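Local coordinates for CBS domain protein (Streptococcus pneumoniae serotype 4, PDB 7LZG) that is of unknown function but, as a protein with paired CBS domains, probably senses a small ligand such as an adenine nucleotide, at residues Glu107-Pro119 with Phe127-Ala139. Numbering follows the deposited sequence.
Sequences EVLHKLVDESFLP and FQGIITRKSILKA. With PO4 (phosphate ion), chain D; PO4 (phosphate ion), chain C.
Arg133 reaches from the first turn of helix 133-140 to the carbonyl of Leu112, just beyond helix 105-111. With CG anti to its own carbonyl carbon (chi1 -58°) and the chain extended from CG to NE, its NE meets Leu112 O at 2.8 Å, nearly straight and in the guanidinium plane. Ser116 CB lies over one guanidinium face, the small serine side chain letting the backbone lie near the flat group, while at the edge NH2 donates to O3 of a phosphate ion, probably from the crystallisation liquor, at 3.2 Å. Strands 117-121 and 127-132 form an antiparallel hairpin in which Leu118 and Ile131 exchange both backbone bonds. Ile131 sends CG2 to Leu112 CD1 (3.9 Å) and Val108 CG1, crossing both side chains at about a right angle. Leu112 and Ile136 meet tip to tip, CD1 to CD1 at 3.6 Å, and Leu109 CD1 reaches the same Ile136 methyl; branched aliphatics fill this helix-sheet interface, which Phe20 of helix 17-20 extends. On the other sheet face the Phe117 ring lies alongside Thr132, CD1 to CG2 3.6 Å, and obliquely across Ile130 CG2, with Pro52 and Thr63 of the other sheet nearby. Thr132 stands at the N-cap position of helix 133-140; its OG1 donates to Ser135 OG, and its carbonyl oxygen accepts from both Ile136 N and Ser135 OG. The chemistry thus divides: apolar side chains join helices to hairpin, while arginine holds the Leu112 carbonyl through NE and leaves NH2 to bind the phosphate.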
loop_
_atom_site.group_PDB
_atom_site.type_symbol
_atom_site.label_atom_id
_atom_site.label_comp_id
_atom_site.label_asym_id
_atom_site.label_seq_id
_atom_site.Cartn_x
_atom_site.Cartn_y
_atom_site.Cartn_z
ATOM N N GLU B 107 18.691 -5.584 -2.569
ATOM C CA GLU B 107 17.738 -6.229 -3.463
ATOM C C GLU B 107 16.318 -6.239 -2.912
ATOM O O GLU B 107 15.373 -6.422 -3.685
ATOM C CB GLU B 107 18.174 -7.667 -3.775
ATOM C CG GLU B 107 17.817 -8.696 -2.711
ATOM C CD GLU B 107 18.158 -10.115 -3.137
ATOM O OE1 GLU B 107 18.840 -10.281 -4.171
ATOM O OE2 GLU B 107 17.742 -11.066 -2.441
ATOM N N VAL B 108 16.145 -6.051 -1.603
ATOM C CA VAL B 108 14.801 -5.901 -1.052
ATOM C C VAL B 108 14.198 -4.573 -1.491
ATOM O O VAL B 108 13.070 -4.521 -1.996
ATOM C CB VAL B 108 14.832 -6.032 0.481
ATOM C CG1 VAL B 108 13.558 -5.467 1.091
ATOM C CG2 VAL B 108 15.007 -7.488 0.877
ATOM N N LEU B 109 14.946 -3.481 -1.313
ATOM C CA LEU B 109 14.508 -2.192 -1.835
ATOM C C LEU B 109 14.377 -2.224 -3.350
ATOM O O LEU B 109 13.498 -1.561 -3.912
ATOM C CB LEU B 109 15.482 -1.091 -1.417
ATOM C CG LEU B 109 15.313 -0.445 -0.040
ATOM C CD1 LEU B 109 15.515 -1.450 1.078
ATOM C CD2 LEU B 109 16.285 0.712 0.102
ATOM N N HIS B 110 15.243 -2.983 -4.024
ATOM C CA HIS B 110 15.139 -3.120 -5.472
ATOM C C HIS B 110 13.821 -3.778 -5.868
ATOM O O HIS B 110 13.198 -3.387 -6.860
ATOM C CB HIS B 110 16.327 -3.920 -6.007
ATOM C CG HIS B 110 16.209 -4.291 -7.453
ATOM N ND1 HIS B 110 16.150 -3.354 -8.462
ATOM C CD2 HIS B 110 16.145 -5.501 -8.060
ATOM C CE1 HIS B 110 16.051 -3.969 -9.627
ATOM N NE2 HIS B 110 16.046 -5.273 -9.411
ATOM N N LYS B 111 13.376 -4.772 -5.096
ATOM C CA LYS B 111 12.111 -5.434 -5.397
ATOM C C LYS B 111 10.912 -4.619 -4.930
ATOM O O LYS B 111 9.830 -4.728 -5.515
ATOM C CB LYS B 111 12.074 -6.823 -4.759
ATOM C CG LYS B 111 13.019 -7.830 -5.395
ATOM C CD LYS B 111 12.634 -8.122 -6.836
ATOM C CE LYS B 111 13.562 -9.154 -7.453
ATOM N NZ LYS B 111 13.574 -10.420 -6.672
ATOM N N LEU B 112 11.081 -3.807 -3.889
ATOM C CA LEU B 112 9.994 -3.009 -3.338
ATOM C C LEU B 112 9.798 -1.688 -4.065
ATOM O O LEU B 112 9.034 -0.840 -3.591
ATOM C CB LEU B 112 10.225 -2.757 -1.846
ATOM C CG LEU B 112 9.818 -3.934 -0.964
ATOM C CD1 LEU B 112 10.175 -3.669 0.481
ATOM C CD2 LEU B 112 8.330 -4.198 -1.110
ATOM N N VAL B 113 10.464 -1.487 -5.199
ATOM C CA VAL B 113 10.159 -0.346 -6.051
ATOM C C VAL B 113 9.223 -0.735 -7.192
ATOM O O VAL B 113 8.495 0.131 -7.702
ATOM C CB VAL B 113 11.450 0.305 -6.593
ATOM C CG1 VAL B 113 12.095 -0.561 -7.658
ATOM C CG2 VAL B 113 11.162 1.692 -7.128
ATOM N N ASP B 114 9.194 -2.009 -7.584
ATOM C CA ASP B 114 8.244 -2.490 -8.580
ATOM C C ASP B 114 6.927 -2.935 -7.961
ATOM O O ASP B 114 5.892 -2.909 -8.637
ATOM C CB ASP B 114 8.850 -3.651 -9.373
ATOM C CG ASP B 114 10.153 -3.276 -10.052
ATOM O OD1 ASP B 114 10.341 -2.080 -10.357
ATOM O OD2 ASP B 114 10.986 -4.179 -10.282
ATOM N N GLU B 115 6.946 -3.344 -6.694
ATOM C CA GLU B 115 5.751 -3.762 -5.977
ATOM C C GLU B 115 5.854 -3.285 -4.537
ATOM O O GLU B 115 6.898 -2.799 -4.093
ATOM C CB GLU B 115 5.565 -5.283 -6.036
ATOM C CG GLU B 115 6.782 -6.063 -5.581
ATOM C CD GLU B 115 6.637 -7.552 -5.807
ATOM O OE1 GLU B 115 5.493 -8.022 -5.972
ATOM O OE2 GLU B 115 7.668 -8.254 -5.826
ATOM N N SER B 116 4.750 -3.416 -3.804
ATOM C CA SER B 116 4.693 -3.023 -2.404
ATOM C C SER B 116 4.598 -4.211 -1.461
ATOM O O SER B 116 4.468 -4.014 -0.248
ATOM C CB SER B 116 3.503 -2.087 -2.164
ATOM O OG SER B 116 2.276 -2.765 -2.366
ATOM N N PHE B 117 4.661 -5.433 -1.981
ATOM C CA PHE B 117 4.470 -6.638 -1.185
ATOM C C PHE B 117 5.515 -7.655 -1.607
ATOM O O PHE B 117 5.513 -8.107 -2.757
ATOM C CB PHE B 117 3.056 -7.195 -1.377
ATOM C CG PHE B 117 2.566 -8.028 -0.231
ATOM C CD1 PHE B 117 1.994 -7.433 0.882
ATOM C CD2 PHE B 117 2.660 -9.409 -0.274
ATOM C CE1 PHE B 117 1.535 -8.199 1.938
ATOM C CE2 PHE B 117 2.200 -10.181 0.775
ATOM C CZ PHE B 117 1.639 -9.576 1.884
ATOM N N LEU B 118 6.410 -8.010 -0.690
ATOM C CA LEU B 118 7.539 -8.888 -0.998
ATOM C C LEU B 118 7.523 -10.107 -0.088
ATOM O O LEU B 118 7.946 -10.022 1.079
ATOM C CB LEU B 118 8.858 -8.131 -0.859
ATOM C CG LEU B 118 10.109 -8.869 -1.330
ATOM C CD1 LEU B 118 9.981 -9.233 -2.797
ATOM C CD2 LEU B 118 11.342 -8.016 -1.092
ATOM N N PRO B 119 7.050 -11.254 -0.564
ATOM C CA PRO B 119 7.053 -12.462 0.265
ATOM C C PRO B 119 8.451 -13.049 0.392
ATOM O O PRO B 119 9.355 -12.764 -0.396
ATOM C CB PRO B 119 6.124 -13.421 -0.492
ATOM C CG PRO B 119 5.422 -12.572 -1.526
ATOM C CD PRO B 119 6.376 -11.476 -1.852
ATOM N N PHE B 127 6.168 -20.784 2.459
ATOM C CA PHE B 127 6.044 -19.364 2.754
ATOM C C PHE B 127 6.472 -19.086 4.192
ATOM O O PHE B 127 5.988 -19.729 5.128
ATOM C CB PHE B 127 4.606 -18.904 2.521
ATOM C CG PHE B 127 4.328 -17.516 3.007
ATOM C CD1 PHE B 127 4.789 -16.419 2.305
ATOM C CD2 PHE B 127 3.599 -17.310 4.165
ATOM C CE1 PHE B 127 4.533 -15.140 2.750
ATOM C CE2 PHE B 127 3.339 -16.033 4.616
ATOM C CZ PHE B 127 3.809 -14.947 3.908
ATOM N N GLN B 128 7.374 -18.118 4.363
ATOM C CA GLN B 128 7.951 -17.810 5.666
ATOM C C GLN B 128 7.634 -16.412 6.177
ATOM O O GLN B 128 7.554 -16.227 7.395
ATOM C CB GLN B 128 9.479 -17.985 5.628
ATOM C CG GLN B 128 9.945 -19.426 5.451
ATOM C CD GLN B 128 9.698 -20.280 6.684
ATOM O OE1 GLN B 128 8.580 -20.736 6.928
ATOM N NE2 GLN B 128 10.746 -20.499 7.470
ATOM N N GLY B 129 7.463 -15.429 5.302
ATOM C CA GLY B 129 7.168 -14.082 5.758
ATOM C C GLY B 129 7.095 -13.117 4.595
ATOM O O GLY B 129 7.282 -13.490 3.431
ATOM N N ILE B 130 6.820 -11.854 4.930
ATOM C CA ILE B 130 6.663 -10.798 3.936
ATOM C C ILE B 130 7.410 -9.549 4.384
ATOM O O ILE B 130 7.646 -9.330 5.576
ATOM C CB ILE B 130 5.177 -10.461 3.671
ATOM C CG1 ILE B 130 4.438 -10.163 4.979
ATOM C CG2 ILE B 130 4.499 -11.590 2.917
ATOM C CD1 ILE B 130 4.304 -8.689 5.307
ATOM N N ILE B 131 7.775 -8.722 3.406
ATOM C CA ILE B 131 8.343 -7.399 3.635
ATOM C C ILE B 131 7.566 -6.409 2.780
ATOM O O ILE B 131 7.451 -6.594 1.564
ATOM C CB ILE B 131 9.843 -7.345 3.291
ATOM C CG1 ILE B 131 10.614 -8.405 4.079
ATOM C CG2 ILE B 131 10.402 -5.959 3.572
ATOM C CD1 ILE B 131 12.074 -8.502 3.700
ATOM N N THR B 132 7.030 -5.369 3.410
ATOM C CA THR B 132 6.204 -4.390 2.722
ATOM C C THR B 132 6.864 -3.019 2.764
ATOM O O THR B 132 7.754 -2.757 3.577
ATOM C CB THR B 132 4.802 -4.309 3.344
ATOM O OG1 THR B 132 4.906 -3.920 4.719
ATOM C CG2 THR B 132 4.108 -5.657 3.259
ATOM N N ARG B 133 6.419 -2.140 1.861
ATOM C CA ARG B 133 6.867 -0.751 1.910
ATOM C C ARG B 133 6.485 -0.108 3.235
ATOM O O ARG B 133 7.259 0.673 3.804
ATOM C CB ARG B 133 6.268 0.045 0.751
ATOM C CG ARG B 133 6.593 -0.475 -0.635
ATOM C CD ARG B 133 6.382 0.630 -1.659
ATOM N NE ARG B 133 6.445 0.158 -3.037
ATOM C CZ ARG B 133 5.449 0.255 -3.907
ATOM N NH1 ARG B 133 4.291 0.801 -3.574
ATOM N NH2 ARG B 133 5.623 -0.198 -5.145
ATOM N N LYS B 134 5.288 -0.420 3.735
ATOM C CA LYS B 134 4.868 0.072 5.042
ATOM C C LYS B 134 5.826 -0.380 6.134
ATOM O O LYS B 134 6.166 0.396 7.034
ATOM C CB LYS B 134 3.447 -0.409 5.337
ATOM C CG LYS B 134 2.947 -0.113 6.740
ATOM C CD LYS B 134 1.705 -0.936 7.050
ATOM C CE LYS B 134 1.170 -0.640 8.441
ATOM N NZ LYS B 134 0.638 0.747 8.551
ATOM N N SER B 135 6.282 -1.632 6.064
ATOM C CA SER B 135 7.145 -2.163 7.112
ATOM C C SER B 135 8.538 -1.548 7.053
ATOM O O SER B 135 9.174 -1.336 8.093
ATOM C CB SER B 135 7.218 -3.685 7.000
ATOM O OG SER B 135 7.680 -4.086 5.725
ATOM N N ILE B 136 9.030 -1.256 5.849
ATOM C CA ILE B 136 10.336 -0.620 5.723
ATOM C C ILE B 136 10.272 0.827 6.193
ATOM O O ILE B 136 11.204 1.326 6.838
ATOM C CB ILE B 136 10.849 -0.735 4.274
ATOM C CG1 ILE B 136 11.573 -2.068 4.084
ATOM C CG2 ILE B 136 11.756 0.435 3.913
ATOM C CD1 ILE B 136 12.397 -2.150 2.825
ATOM N N LEU B 137 9.172 1.519 5.892
ATOM C CA LEU B 137 9.006 2.877 6.401
ATOM C C LEU B 137 8.987 2.901 7.921
ATOM O O LEU B 137 9.455 3.870 8.529
ATOM C CB LEU B 137 7.731 3.503 5.842
ATOM C CG LEU B 137 7.934 4.285 4.546
ATOM C CD1 LEU B 137 6.713 5.114 4.247
ATOM C CD2 LEU B 137 9.158 5.172 4.651
ATOM N N LYS B 138 8.459 1.849 8.552
ATOM C CA LYS B 138 8.551 1.750 10.004
ATOM C C LYS B 138 10.002 1.644 10.451
ATOM O O LYS B 138 10.377 2.174 11.503
ATOM C CB LYS B 138 7.746 0.553 10.510
ATOM C CG LYS B 138 6.253 0.802 10.630
ATOM C CD LYS B 138 5.580 -0.292 11.447
ATOM C CE LYS B 138 4.106 0.009 11.671
ATOM N NZ LYS B 138 3.458 -1.009 12.542
ATOM N N ALA B 139 10.837 0.970 9.655
ATOM C CA ALA B 139 12.240 0.810 10.017
ATOM C C ALA B 139 12.974 2.143 9.961
ATOM O O ALA B 139 13.703 2.498 10.893
ATOM C CB ALA B 139 12.906 -0.214 9.099
HETATM P P PO4 D . 2.561 0.250 -7.446
HETATM O O1 PO4 D . 2.324 -0.625 -6.238
HETATM O O2 PO4 D . 1.604 -0.142 -8.545
HETATM O O3 PO4 D . 3.982 0.073 -7.930
HETATM O O4 PO4 D . 2.335 1.696 -7.070
HETATM P P PO4 C . -1.550 0.775 5.052
HETATM O O1 PO4 C . -1.384 -0.513 4.281
HETATM O O2 PO4 C . -1.743 0.468 6.517
HETATM O O3 PO4 C . -0.316 1.627 4.883
HETATM O O4 PO4 C . -2.751 1.529 4.531
#